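Local coordinates for protein alpha-fucosidase (Bifidobacterium bifidum, PDB 2EAB) that acts as a 1,2-alpha-L-fucosidase, probably hydrolysing terminal alpha-1,2-linked fucose from glycans, with this chain being the catalytic portion of a longer, probably membrane-bound protein, at residues A[68-73]-A[180-185]; A[220-225]-A[229-234]; A[241-246]-A[302-307]; A[275-280]-A[310-315]. One frame throughout, in Å; residues are numbered along the deposited sequence.

Contact 1. Residues A[68-73]-A[180-185]; sequences SRERVT and REYFAS
Glu70 and Arg180 form a salt bridge between facing strands, with Glu70 OE2 2.7 Å from Arg180 NE. As a hydrogen bond it is weak, because the N-H...O angle is just 125°, and the pair reads mainly as a contact of charges. The carboxylate and guanidinium planes stand 59° apart, which excludes a flat, two-pronged pairing; instead Glu70 CG lies over one face of the guanidinium, 3.3 Å above its plane and toward the rim. A bend in the arginine chain at chi3 (-89°) turns the group across the carboxylate.

Hydrogen bonding adds a second grip on the same oxygen. Tyr182 OH donates to Glu70 OE2 over 2.8 Å, from the anti side and somewhat out of the carboxylate plane. The other oxygen turns back to its own chain: Arg71 N reaches Glu70 OE1 at 2.9 Å, and Glu66 N binds it too. Both oxygens of this buried acid are thus engaged, which holds its rotation, and the nearby arginine would probably favour the ionised form.

The axes of strands 69-73 and 180-185 run nearly parallel at a closest approach of 10.9 Å, the spacing of two layers in a beta sandwich. Here the layers are the two antiparallel sheets of the N-terminal, GH65-like domain.

Apolar contact follows two residues further along each strand. Val72 CG2 rests over the Tyr182 ring in a CH-pi contact, 4.0 Å from the centroid and 3.6 Å from Tyr182 CE1. Leu144, on the strand beside Val72, touches both Glu70 and Tyr182, while Val169 flanks Glu70 and Arg180.

Contact 2. Residues A[220-225]-A[229-234]; sequences ETTTVK and LTVKGA
Leu229 loses the largest area to the opposing strand, and does so through one methyl: its CD1 lies 3.6 Å from Thr222 CG2 and 3.7 Å from Val224 CG2. With CG anti to the backbone N (chi1 174°), the leucine leans across the strand pair and meets both neighbours on its face of the sheet. Val231 stands beside Thr222 on that face, and its CG1 also packs on the carboxylate carbon of Glu220.

Lys232 and Thr221 come next in buried area and belong to the other face. They form an antiparallel hydrogen-bonded pair, Thr221 N to Lys232 O at 2.9 Å and Lys232 N to Thr221 O at 3.0 Å, both nearly straight. Thr223 and Thr230 repeat the pattern. Above the backbone the lysine chain runs extended alongside the threonine, Lys232 CG being 3.7 Å from Thr221 OG1. That hydroxyl, placed between backbone N and carbonyl carbon, binds a water at 2.8 Å which donates to Thr230 O.

Strands 217-225 and 228-235 thus make a beta hairpin at the margin of the nine-strand sheet, the first of them being its outermost strand. Glu220, one residue before Thr221, turns its carboxylate outside the pair, with OE1 bonded to Tyr242 OH and Thr211 OG1. An alanine here would take away the carboxylate, so that Tyr242 and Thr211 would probably lose a shared acceptor and Val231 CG1 a packing partner.

The backbone ladder therefore carries the register; the Leu229 and Val231 face is mostly methyl groups, with the Thr222 hydroxyl among them, whereas the Thr221, Thr223 and Lys232 face is more polar and carries the ordered water.

Contact 3. Residues A[241-246]-A[302-307]; sequences LYNSQI and TRVAKV
Val304 packs beneath two amide side chains of the strand, Asn243 and Gln245, and this van der Waals contact is the main part of the interface. Asn243 OD1 lies 3.6 Å from both Val304 CB and Val304 CG1, the asparagine passing alongside the valine, the two running head to tail. Gln245 crosses the valine at a slant, with NE2 3.7 Å from Val304 CB. Farther along the helix, Gln245 OE1 comes to 3.3 Å from Ala305 CA and 3.5 Å from Ala305 CB.

No hydrogen bond joins the two segments; the polar bonds run within the strand and to the helical turn just before Thr302. Gln245 NE2 donates to Asn243 OD1 over 3.0 Å, at 165° and close to the plane of its own amide, though the acceptor is met obliquely. The glutamine chain, extended beyond CG (chi2 176°), spans the distance. Asn301 then takes one bond through its backbone O from Gln245 NE2, and another between its OD1 and Asn243 ND2, so both polar atoms of the Asn243 amide and the Gln245 nitrogen have partners.

Helix 297-314 packs on the sheet here, roughly along strand 241-246, the two short axes 26° apart and 8.3 Å at their closest; Val304 also touches Ala281 on neighbouring strand 273-282, while Lys232 and Thr230 of strand 228-235 flank the amides.

Contact 4. Residues A[275-280]-A[310-315]; sequences TLYIAA and DAANKG
The Tyr277 ring lies with one face against the backbone of the helix, where Ala312 N sits 4.0 Å above its plane and over its centre, and Ala311 C at a similar height toward the rim. Ala312 CA makes a CH-pi contact with that face, 26° off the ring normal and 4.0 Å from the centroid. The two alanine methyl groups meet different sides of the ring outline: Ala311 CB approaches Tyr277 CD1 at 3.6 Å, and Ala312 CB approaches Tyr277 CE2 at 3.9 Å. So short are these side chains that the aromatic group can lie directly on the helix backbone.

At the far end of the ring, Tyr277 OH reaches 3.3 Å from Gly315 C, where the helix has just ended. Gly315 has a positive phi of 92°, and at its backbone angles a CB would jam against the carbonyl oxygen of Lys314, so glycine is called for by the turn itself. Tyr277 gets there with CG anti to its carbonyl carbon (chi1 -64°). A leucine in its place would lack the ring and hydroxyl, and would probably leave a gap over Ala311 and Ala312 and strip Gly315 of its contact.

Hydrogen bonding plays no part between strand and helix here, so the contact rests on packing. Strand 273-282 is flanked in its sheet by strands 190-197 and 241-250, and Val192 and Val249 from them touch Tyr277. Val308 adds an earlier turn of helix 297-314, and Tyr316 of helix 316-331, which starts right after Gly315, also touches the Tyr277 side chain.

How the contacts relate
All four contacts involve one antiparallel nine-strand sheet. Contact 1 joins it to the second sheet of the sandwich, and is buried; contact 2 is a surface hairpin at its edge; contacts 3 and 4 seat helix 297-314 on it, the former buried and the latter partly so. Contacts 2 and 3 meet where strands 228-235 and 241-250 pair, with Val231 O and Ser244 N 2.8 Å apart, while Gln245 N and Ala279 O, 2.9 Å apart, tie contact 3 to contact 4. Chemistry follows place: a salt bridge between sheets, backbone bonds and water at the edge, amides and then an aromatic ring under the helix.

Contact 1. Residues A[68-73]-A[180-185]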
loop_
_atom_site.group_PDB
_atom_site.type_symbol
_atom_site.label_atom_id
_atom_site.label_comp_id
_atom_site.label_asym_id
_atom_site.label_seq_id
_atom_site.Cartn_x
_atom_site.Cartn_y
_atom_site.Cartn_z
ATOM N N SER A 68 29.306 2.152 -19.177
ATOM C CA SER A 68 30.430 2.969 -18.728
ATOM C C SER A 68 30.087 3.848 -17.525
ATOM O O SER A 68 30.707 3.723 -16.473
ATOM C CB SER A 68 30.992 3.810 -19.875
ATOM O OG SER A 68 32.186 4.458 -19.473
ATOM N N ARG A 69 29.113 4.741 -17.678
ATOM C CA ARG A 69 28.718 5.588 -16.556
ATOM C C ARG A 69 27.510 4.969 -15.869
ATOM O O ARG A 69 26.359 5.335 -16.124
ATOM C CB ARG A 69 28.468 7.040 -16.984
ATOM C CG ARG A 69 28.267 7.989 -15.804
ATOM C CD ARG A 69 28.502 9.435 -16.199
ATOM N NE ARG A 69 27.946 10.379 -15.227
ATOM C CZ ARG A 69 28.576 10.817 -14.139
ATOM N NH1 ARG A 69 29.802 10.398 -13.842
ATOM N NH2 ARG A 69 27.970 11.683 -13.335
ATOM N N GLU A 70 27.803 3.999 -15.013
ATOM C CA GLU A 70 26.777 3.307 -14.257
ATOM C C GLU A 70 26.106 4.261 -13.273
ATOM O O GLU A 70 26.741 5.176 -12.736
ATOM C CB GLU A 70 27.375 2.090 -13.548
ATOM C CG GLU A 70 26.451 1.377 -12.557
ATOM C CD GLU A 70 25.254 0.672 -13.200
ATOM O OE1 GLU A 70 24.463 1.326 -13.908
ATOM O OE2 GLU A 70 25.093 -0.547 -12.963
ATOM N N ARG A 71 24.817 4.030 -13.055
ATOM C CA ARG A 71 23.988 4.895 -12.233
ATOM C C ARG A 71 23.054 4.053 -11.375
ATOM O O ARG A 71 22.393 3.136 -11.876
ATOM C CB ARG A 71 23.177 5.830 -13.130
ATOM C CG ARG A 71 22.328 6.847 -12.391
ATOM C CD ARG A 71 21.574 7.710 -13.375
ATOM N NE ARG A 71 20.659 8.620 -12.688
ATOM C CZ ARG A 71 19.865 9.502 -13.291
ATOM N NH1 ARG A 71 19.847 9.615 -14.616
ATOM N NH2 ARG A 71 19.075 10.279 -12.560
ATOM N N VAL A 72 23.025 4.368 -10.083
ATOM C CA VAL A 72 22.019 3.844 -9.166
ATOM C C VAL A 72 21.329 5.040 -8.524
ATOM O O VAL A 72 21.923 5.754 -7.717
ATOM C CB VAL A 72 22.633 2.931 -8.081
ATOM C CG1 VAL A 72 21.547 2.391 -7.153
ATOM C CG2 VAL A 72 23.422 1.792 -8.717
ATOM N N THR A 73 20.083 5.272 -8.910
ATOM C CA THR A 73 19.302 6.360 -8.335
ATOM C C THR A 73 19.017 6.017 -6.872
ATOM O O THR A 73 18.674 4.873 -6.557
ATOM C CB THR A 73 18.039 6.600 -9.174
ATOM O OG1 THR A 73 18.432 6.998 -10.497
ATOM C CG2 THR A 73 17.155 7.678 -8.565
ATOM N N ARG A 180 28.451 -6.483 -11.616
ATOM C CA ARG A 180 27.974 -5.628 -10.542
ATOM C C ARG A 180 26.827 -6.320 -9.837
ATOM O O ARG A 180 26.000 -6.975 -10.471
ATOM C CB ARG A 180 27.518 -4.273 -11.082
ATOM C CG ARG A 180 28.563 -3.575 -11.935
ATOM C CD ARG A 180 28.285 -2.099 -12.058
ATOM N NE ARG A 180 27.417 -1.814 -13.190
ATOM C CZ ARG A 180 27.841 -1.374 -14.371
ATOM N NH1 ARG A 180 29.129 -1.154 -14.594
ATOM N NH2 ARG A 180 26.967 -1.147 -15.330
ATOM N N GLU A 181 26.800 -6.171 -8.520
ATOM C CA GLU A 181 25.739 -6.711 -7.692
ATOM C C GLU A 181 25.360 -5.659 -6.664
ATOM O O GLU A 181 26.231 -5.072 -6.026
ATOM C CB GLU A 181 26.207 -7.982 -6.991
ATOM C CG GLU A 181 25.176 -8.612 -6.078
ATOM C CD GLU A 181 25.798 -9.605 -5.126
ATOM O OE1 GLU A 181 26.498 -9.169 -4.188
ATOM O OE2 GLU A 181 25.581 -10.819 -5.308
ATOM N N TYR A 182 24.058 -5.432 -6.513
ATOM C CA TYR A 182 23.552 -4.432 -5.583
ATOM C C TYR A 182 22.473 -5.010 -4.686
ATOM O O TYR A 182 21.569 -5.695 -5.157
ATOM C CB TYR A 182 22.937 -3.255 -6.334
ATOM C CG TYR A 182 23.788 -2.626 -7.405
ATOM C CD1 TYR A 182 24.724 -1.642 -7.086
ATOM C CD2 TYR A 182 23.624 -2.975 -8.743
ATOM C CE1 TYR A 182 25.496 -1.045 -8.067
ATOM C CE2 TYR A 182 24.389 -2.380 -9.733
ATOM C CZ TYR A 182 25.316 -1.412 -9.382
ATOM O OH TYR A 182 26.073 -0.800 -10.351
ATOM N N PHE A 183 22.557 -4.714 -3.394
ATOM C CA PHE A 183 21.469 -5.031 -2.471
ATOM C C PHE A 183 21.468 -4.067 -1.298
ATOM O O PHE A 183 22.445 -3.358 -1.068
ATOM C CB PHE A 183 21.498 -6.505 -2.015
ATOM C CG PHE A 183 22.747 -6.908 -1.273
ATOM C CD1 PHE A 183 22.838 -6.743 0.105
ATOM C CD2 PHE A 183 23.812 -7.497 -1.946
ATOM C CE1 PHE A 183 23.982 -7.136 0.800
ATOM C CE2 PHE A 183 24.960 -7.889 -1.261
ATOM C CZ PHE A 183 25.044 -7.714 0.109
ATOM N N ALA A 184 20.349 -4.016 -0.585
ATOM C CA ALA A 184 20.243 -3.205 0.619
ATOM C C ALA A 184 19.788 -4.102 1.749
ATOM O O ALA A 184 18.668 -4.624 1.736
ATOM C CB ALA A 184 19.281 -2.049 0.419
ATOM N N SER A 185 20.682 -4.296 2.710
ATOM C CA SER A 185 20.444 -5.179 3.831
ATOM C C SER A 185 19.631 -4.498 4.917
ATOM O O SER A 185 19.960 -3.390 5.344
ATOM C CB SER A 185 21.775 -5.636 4.413
ATOM O OG SER A 185 21.570 -6.291 5.648
#

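Contact 2. Residues A[220-225]-A[229-234]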
loop_
_atom_site.group_PDB
_atom_site.type_symbol
_atom_site.label_atom_id
_atom_site.label_comp_id
_atom_site.label_asym_id
_atom_site.label_seq_id
_atom_site.Cartn_x
_atom_site.Cartn_y
_atom_site.Cartn_z
ATOM N N GLU A 220 25.805 22.310 2.310
ATOM C CA GLU A 220 26.203 20.990 1.830
ATOM C C GLU A 220 27.689 20.938 1.505
ATOM O O GLU A 220 28.230 21.853 0.879
ATOM C CB GLU A 220 25.405 20.549 0.603
ATOM C CG GLU A 220 25.652 19.079 0.270
ATOM C CD GLU A 220 25.078 18.654 -1.056
ATOM O OE1 GLU A 220 23.935 18.151 -1.064
ATOM O OE2 GLU A 220 25.765 18.812 -2.088
ATOM N N THR A 221 28.340 19.866 1.943
ATOM C CA THR A 221 29.723 19.588 1.570
ATOM C C THR A 221 29.866 18.149 1.086
ATOM O O THR A 221 29.121 17.254 1.512
ATOM C CB THR A 221 30.707 19.828 2.740
ATOM O OG1 THR A 221 30.365 18.980 3.841
ATOM C CG2 THR A 221 30.676 21.282 3.192
ATOM N N THR A 222 30.813 17.947 0.173
ATOM C CA THR A 222 31.228 16.618 -0.258
ATOM C C THR A 222 32.720 16.512 -0.001
ATOM O O THR A 222 33.512 17.290 -0.549
ATOM C CB THR A 222 30.956 16.384 -1.752
ATOM O OG1 THR A 222 29.562 16.559 -2.016
ATOM C CG2 THR A 222 31.365 14.978 -2.161
ATOM N N THR A 223 33.101 15.562 0.844
ATOM C CA THR A 223 34.495 15.428 1.246
ATOM C C THR A 223 34.940 13.975 1.261
ATOM O O THR A 223 34.130 13.056 1.439
ATOM C CB THR A 223 34.760 16.045 2.638
ATOM O OG1 THR A 223 33.856 15.478 3.590
ATOM C CG2 THR A 223 34.595 17.562 2.616
ATOM N N VAL A 224 36.242 13.788 1.068
ATOM C CA VAL A 224 36.866 12.475 1.103
ATOM C C VAL A 224 37.861 12.415 2.260
ATOM O O VAL A 224 38.666 13.335 2.452
ATOM C CB VAL A 224 37.589 12.163 -0.231
ATOM C CG1 VAL A 224 38.442 10.904 -0.118
ATOM C CG2 VAL A 224 36.588 12.026 -1.369
ATOM N N LYS A 225 37.785 11.341 3.038
ATOM C CA LYS A 225 38.808 11.030 4.030
ATOM C C LYS A 225 39.089 9.539 3.964
ATOM O O LYS A 225 38.213 8.717 4.256
ATOM C CB LYS A 225 38.377 11.449 5.439
ATOM C CG LYS A 225 39.482 11.313 6.487
ATOM C CD LYS A 225 39.063 11.874 7.836
ATOM C CE LYS A 225 40.149 11.682 8.889
ATOM N NZ LYS A 225 41.325 12.573 8.669
ATOM N N LEU A 229 33.751 8.536 1.119
ATOM C CA LEU A 229 33.165 9.746 0.561
ATOM C C LEU A 229 31.929 10.120 1.378
ATOM O O LEU A 229 31.062 9.272 1.618
ATOM C CB LEU A 229 32.767 9.498 -0.896
ATOM C CG LEU A 229 32.000 10.582 -1.656
ATOM C CD1 LEU A 229 32.912 11.743 -2.005
ATOM C CD2 LEU A 229 31.370 10.010 -2.915
ATOM N N THR A 230 31.857 11.377 1.807
ATOM C CA THR A 230 30.734 11.862 2.607
ATOM C C THR A 230 30.065 13.054 1.940
ATOM O O THR A 230 30.727 14.035 1.584
ATOM C CB THR A 230 31.182 12.274 4.026
ATOM O OG1 THR A 230 31.787 11.156 4.683
ATOM C CG2 THR A 230 29.996 12.769 4.859
ATOM N N VAL A 231 28.748 12.961 1.776
ATOM C CA VAL A 231 27.937 14.098 1.351
ATOM C C VAL A 231 26.981 14.412 2.492
ATOM O O VAL A 231 26.244 13.531 2.946
ATOM C CB VAL A 231 27.137 13.790 0.059
ATOM C CG1 VAL A 231 26.363 15.018 -0.404
ATOM C CG2 VAL A 231 28.064 13.294 -1.050
ATOM N N LYS A 232 27.004 15.650 2.971
ATOM C CA LYS A 232 26.162 16.024 4.097
ATOM C C LYS A 232 25.754 17.480 4.000
ATOM O O LYS A 232 26.481 18.305 3.441
ATOM C CB LYS A 232 26.875 15.751 5.425
ATOM C CG LYS A 232 28.156 16.552 5.627
ATOM C CD LYS A 232 28.929 16.093 6.848
ATOM C CE LYS A 232 30.189 16.924 7.024
ATOM N NZ LYS A 232 31.073 16.381 8.091
ATOM N N GLY A 233 24.584 17.791 4.538
ATOM C CA GLY A 233 24.073 19.152 4.523
ATOM C C GLY A 233 22.732 19.207 5.218
ATOM O O GLY A 233 22.386 18.301 5.982
ATOM N N ALA A 234 21.980 20.269 4.952
ATOM C CA ALA A 234 20.630 20.414 5.483
ATOM C C ALA A 234 19.711 20.853 4.358
ATOM O O ALA A 234 20.123 21.602 3.467
ATOM C CB ALA A 234 20.600 21.427 6.621
HETATM O O HOH W 1 31.151 16.283 3.512
HETATM O O HOH W 2 28.371 20.155 5.545
HETATM O O HOH W 3 32.386 15.064 5.556
#

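Contact 3. Residues A[241-246]-A[302-307]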
loop_
_atom_site.group_PDB
_atom_site.type_symbol
_atom_site.label_atom_id
_atom_site.label_comp_id
_atom_site.label_asym_id
_atom_site.label_seq_id
_atom_site.Cartn_x
_atom_site.Cartn_y
_atom_site.Cartn_z
ATOM N N LEU A 241 18.496 17.593 8.517
ATOM C CA LEU A 241 19.887 17.205 8.284
ATOM C C LEU A 241 19.946 15.926 7.481
ATOM O O LEU A 241 19.153 15.015 7.702
ATOM C CB LEU A 241 20.631 16.995 9.603
ATOM C CG LEU A 241 20.658 18.164 10.588
ATOM C CD1 LEU A 241 21.300 17.738 11.895
ATOM C CD2 LEU A 241 21.393 19.358 9.996
ATOM N N TYR A 242 20.886 15.860 6.546
ATOM C CA TYR A 242 21.097 14.642 5.772
ATOM C C TYR A 242 22.582 14.323 5.647
ATOM O O TYR A 242 23.428 15.223 5.641
ATOM C CB TYR A 242 20.421 14.717 4.397
ATOM C CG TYR A 242 20.940 15.805 3.479
ATOM C CD1 TYR A 242 22.028 15.575 2.635
ATOM C CD2 TYR A 242 20.329 17.058 3.440
ATOM C CE1 TYR A 242 22.505 16.573 1.784
ATOM C CE2 TYR A 242 20.797 18.058 2.593
ATOM C CZ TYR A 242 21.880 17.810 1.770
ATOM O OH TYR A 242 22.324 18.815 0.944
ATOM N N ASN A 243 22.884 13.034 5.544
ATOM C CA ASN A 243 24.251 12.544 5.506
ATOM C C ASN A 243 24.263 11.201 4.788
ATOM O O ASN A 243 23.508 10.291 5.145
ATOM C CB ASN A 243 24.792 12.406 6.938
ATOM C CG ASN A 243 26.274 12.051 6.992
ATOM O OD1 ASN A 243 26.683 10.970 6.574
ATOM N ND2 ASN A 243 27.079 12.957 7.540
ATOM N N SER A 244 25.099 11.091 3.762
ATOM C CA SER A 244 25.334 9.810 3.111
ATOM C C SER A 244 26.830 9.557 2.988
ATOM O O SER A 244 27.624 10.496 2.836
ATOM C CB SER A 244 24.662 9.751 1.740
ATOM O OG SER A 244 25.301 10.604 0.806
ATOM N N GLN A 245 27.206 8.285 3.069
ATOM C CA GLN A 245 28.609 7.886 3.010
ATOM C C GLN A 245 28.794 6.633 2.183
ATOM O O GLN A 245 27.971 5.712 2.245
ATOM C CB GLN A 245 29.172 7.675 4.417
ATOM C CG GLN A 245 29.254 8.961 5.222
ATOM C CD GLN A 245 29.726 8.768 6.639
ATOM O OE1 GLN A 245 30.633 7.980 6.915
ATOM N NE2 GLN A 245 29.118 9.511 7.556
ATOM N N ILE A 246 29.872 6.622 1.401
ATOM C CA ILE A 246 30.285 5.454 0.634
ATOM C C ILE A 246 31.690 5.074 1.073
ATOM O O ILE A 246 32.635 5.857 0.922
ATOM C CB ILE A 246 30.272 5.699 -0.899
ATOM C CG1 ILE A 246 28.887 6.180 -1.364
ATOM C CG2 ILE A 246 30.740 4.437 -1.645
ATOM C CD1 ILE A 246 28.737 6.355 -2.871
ATOM N N THR A 302 28.502 10.689 12.698
ATOM C CA THR A 302 29.085 9.590 13.466
ATOM C C THR A 302 28.242 8.324 13.310
ATOM O O THR A 302 28.776 7.228 13.121
ATOM C CB THR A 302 29.216 9.989 14.953
ATOM O OG1 THR A 302 30.078 11.129 15.053
ATOM C CG2 THR A 302 29.790 8.849 15.800
ATOM N N ARG A 303 26.921 8.493 13.361
ATOM C CA ARG A 303 25.983 7.383 13.239
ATOM C C ARG A 303 26.094 6.684 11.883
ATOM O O ARG A 303 26.198 5.457 11.818
ATOM C CB ARG A 303 24.559 7.886 13.490
ATOM C CG ARG A 303 23.482 6.838 13.309
ATOM C CD ARG A 303 22.210 7.198 14.050
ATOM N NE ARG A 303 21.561 8.445 13.626
ATOM C CZ ARG A 303 20.707 8.557 12.608
ATOM N NH1 ARG A 303 20.422 7.511 11.839
ATOM N NH2 ARG A 303 20.142 9.732 12.356
ATOM N N VAL A 304 26.081 7.465 10.807
ATOM C CA VAL A 304 26.188 6.915 9.459
ATOM C C VAL A 304 27.556 6.261 9.242
ATOM O O VAL A 304 27.646 5.193 8.638
ATOM C CB VAL A 304 25.900 7.990 8.386
ATOM C CG1 VAL A 304 26.145 7.442 6.986
ATOM C CG2 VAL A 304 24.455 8.485 8.510
ATOM N N ALA A 305 28.609 6.888 9.764
ATOM C CA ALA A 305 29.963 6.332 9.669
ATOM C C ALA A 305 30.059 4.949 10.306
ATOM O O ALA A 305 30.711 4.050 9.766
ATOM C CB ALA A 305 30.979 7.280 10.295
ATOM N N LYS A 306 29.398 4.780 11.445
ATOM C CA LYS A 306 29.422 3.510 12.161
ATOM C C LYS A 306 28.678 2.417 11.393
ATOM O O LYS A 306 29.055 1.247 11.461
ATOM C CB LYS A 306 28.846 3.674 13.568
ATOM C CG LYS A 306 29.087 2.489 14.489
ATOM C CD LYS A 306 28.503 2.737 15.869
ATOM C CE LYS A 306 28.816 1.599 16.826
ATOM N NZ LYS A 306 28.123 0.341 16.444
ATOM N N VAL A 307 27.628 2.794 10.660
ATOM C CA VAL A 307 26.897 1.829 9.837
ATOM C C VAL A 307 27.827 1.197 8.804
ATOM O O VAL A 307 27.903 -0.028 8.702
ATOM C CB VAL A 307 25.667 2.450 9.126
ATOM C CG1 VAL A 307 25.029 1.436 8.184
ATOM C CG2 VAL A 307 24.647 2.935 10.143
#

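Contact 4. Residues A[275-280]-A[310-315]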
loop_
_atom_site.group_PDB
_atom_site.type_symbol
_atom_site.label_atom_id
_atom_site.label_comp_id
_atom_site.label_asym_id
_atom_site.label_seq_id
_atom_site.Cartn_x
_atom_site.Cartn_y
_atom_site.Cartn_z
ATOM N N THR A 275 34.200 -3.894 -2.773
ATOM C CA THR A 275 32.884 -3.792 -2.148
ATOM C C THR A 275 32.678 -2.366 -1.666
ATOM O O THR A 275 33.527 -1.806 -0.967
ATOM C CB THR A 275 32.721 -4.770 -0.966
ATOM O OG1 THR A 275 33.081 -6.091 -1.384
ATOM C CG2 THR A 275 31.272 -4.782 -0.458
ATOM N N LEU A 276 31.554 -1.780 -2.069
ATOM C CA LEU A 276 31.133 -0.476 -1.584
ATOM C C LEU A 276 30.064 -0.670 -0.524
ATOM O O LEU A 276 29.118 -1.432 -0.725
ATOM C CB LEU A 276 30.570 0.369 -2.726
ATOM C CG LEU A 276 31.518 1.224 -3.574
ATOM C CD1 LEU A 276 32.708 0.449 -4.136
ATOM C CD2 LEU A 276 30.738 1.896 -4.692
ATOM N N TYR A 277 30.237 0.004 0.606
ATOM C CA TYR A 277 29.219 0.056 1.644
ATOM C C TYR A 277 28.653 1.465 1.683
ATOM O O TYR A 277 29.392 2.441 1.857
ATOM C CB TYR A 277 29.800 -0.342 2.998
ATOM C CG TYR A 277 30.271 -1.776 3.038
ATOM C CD1 TYR A 277 29.366 -2.822 3.246
ATOM C CD2 TYR A 277 31.615 -2.093 2.846
ATOM C CE1 TYR A 277 29.791 -4.146 3.273
ATOM C CE2 TYR A 277 32.047 -3.416 2.871
ATOM C CZ TYR A 277 31.131 -4.433 3.089
ATOM O OH TYR A 277 31.553 -5.741 3.111
ATOM N N ILE A 278 27.341 1.557 1.499
ATOM C CA ILE A 278 26.657 2.836 1.360
ATOM C C ILE A 278 25.590 2.952 2.439
ATOM O O ILE A 278 24.739 2.067 2.583
ATOM C CB ILE A 278 26.005 2.976 -0.038
ATOM C CG1 ILE A 278 27.059 2.825 -1.145
ATOM C CG2 ILE A 278 25.279 4.313 -0.159
ATOM C CD1 ILE A 278 26.642 1.898 -2.272
ATOM N N ALA A 279 25.642 4.038 3.203
ATOM C CA ALA A 279 24.621 4.304 4.211
ATOM C C ALA A 279 24.164 5.748 4.119
ATOM O O ALA A 279 24.885 6.608 3.609
ATOM C CB ALA A 279 25.143 3.996 5.601
ATOM N N ALA A 280 22.958 6.014 4.616
ATOM C CA ALA A 280 22.415 7.362 4.629
ATOM C C ALA A 280 21.412 7.500 5.755
ATOM O O ALA A 280 20.788 6.516 6.170
ATOM C CB ALA A 280 21.765 7.692 3.300
ATOM N N ASP A 310 30.775 -0.821 10.619
ATOM C CA ASP A 310 30.285 -2.090 11.158
ATOM C C ASP A 310 30.080 -3.129 10.059
ATOM O O ASP A 310 30.409 -4.305 10.241
ATOM C CB ASP A 310 28.978 -1.900 11.936
ATOM C CG ASP A 310 29.188 -1.288 13.318
ATOM O OD1 ASP A 310 30.336 -1.243 13.813
ATOM O OD2 ASP A 310 28.184 -0.851 13.924
ATOM N N ALA A 311 29.538 -2.689 8.924
ATOM C CA ALA A 311 29.306 -3.569 7.784
ATOM C C ALA A 311 30.623 -4.082 7.198
ATOM O O ALA A 311 30.781 -5.284 6.963
ATOM C CB ALA A 311 28.482 -2.855 6.724
ATOM N N ALA A 312 31.567 -3.167 6.977
ATOM C CA ALA A 312 32.883 -3.525 6.451
ATOM C C ALA A 312 33.602 -4.503 7.374
ATOM O O ALA A 312 34.258 -5.437 6.906
ATOM C CB ALA A 312 33.718 -2.282 6.237
ATOM N N ASN A 313 33.464 -4.290 8.682
ATOM C CA ASN A 313 34.062 -5.173 9.681
ATOM C C ASN A 313 33.525 -6.599 9.596
ATOM O O ASN A 313 34.283 -7.562 9.753
ATOM C CB ASN A 313 33.868 -4.610 11.091
ATOM C CG ASN A 313 34.722 -3.375 11.361
ATOM O OD1 ASN A 313 35.567 -2.986 10.549
ATOM N ND2 ASN A 313 34.495 -2.752 12.510
ATOM N N LYS A 314 32.224 -6.729 9.335
ATOM C CA LYS A 314 31.602 -8.038 9.122
ATOM C C LYS A 314 32.056 -8.677 7.813
ATOM O O LYS A 314 32.246 -9.893 7.739
ATOM C CB LYS A 314 30.076 -7.925 9.157
ATOM C CG LYS A 314 29.520 -7.780 10.556
ATOM C CD LYS A 314 28.008 -7.887 10.579
ATOM C CE LYS A 314 27.485 -7.609 11.976
ATOM N NZ LYS A 314 26.002 -7.703 12.067
ATOM N N GLY A 315 32.229 -7.852 6.784
ATOM C CA GLY A 315 32.713 -8.322 5.492
ATOM C C GLY A 315 31.605 -8.712 4.536
ATOM O O GLY A 315 30.487 -9.037 4.955
#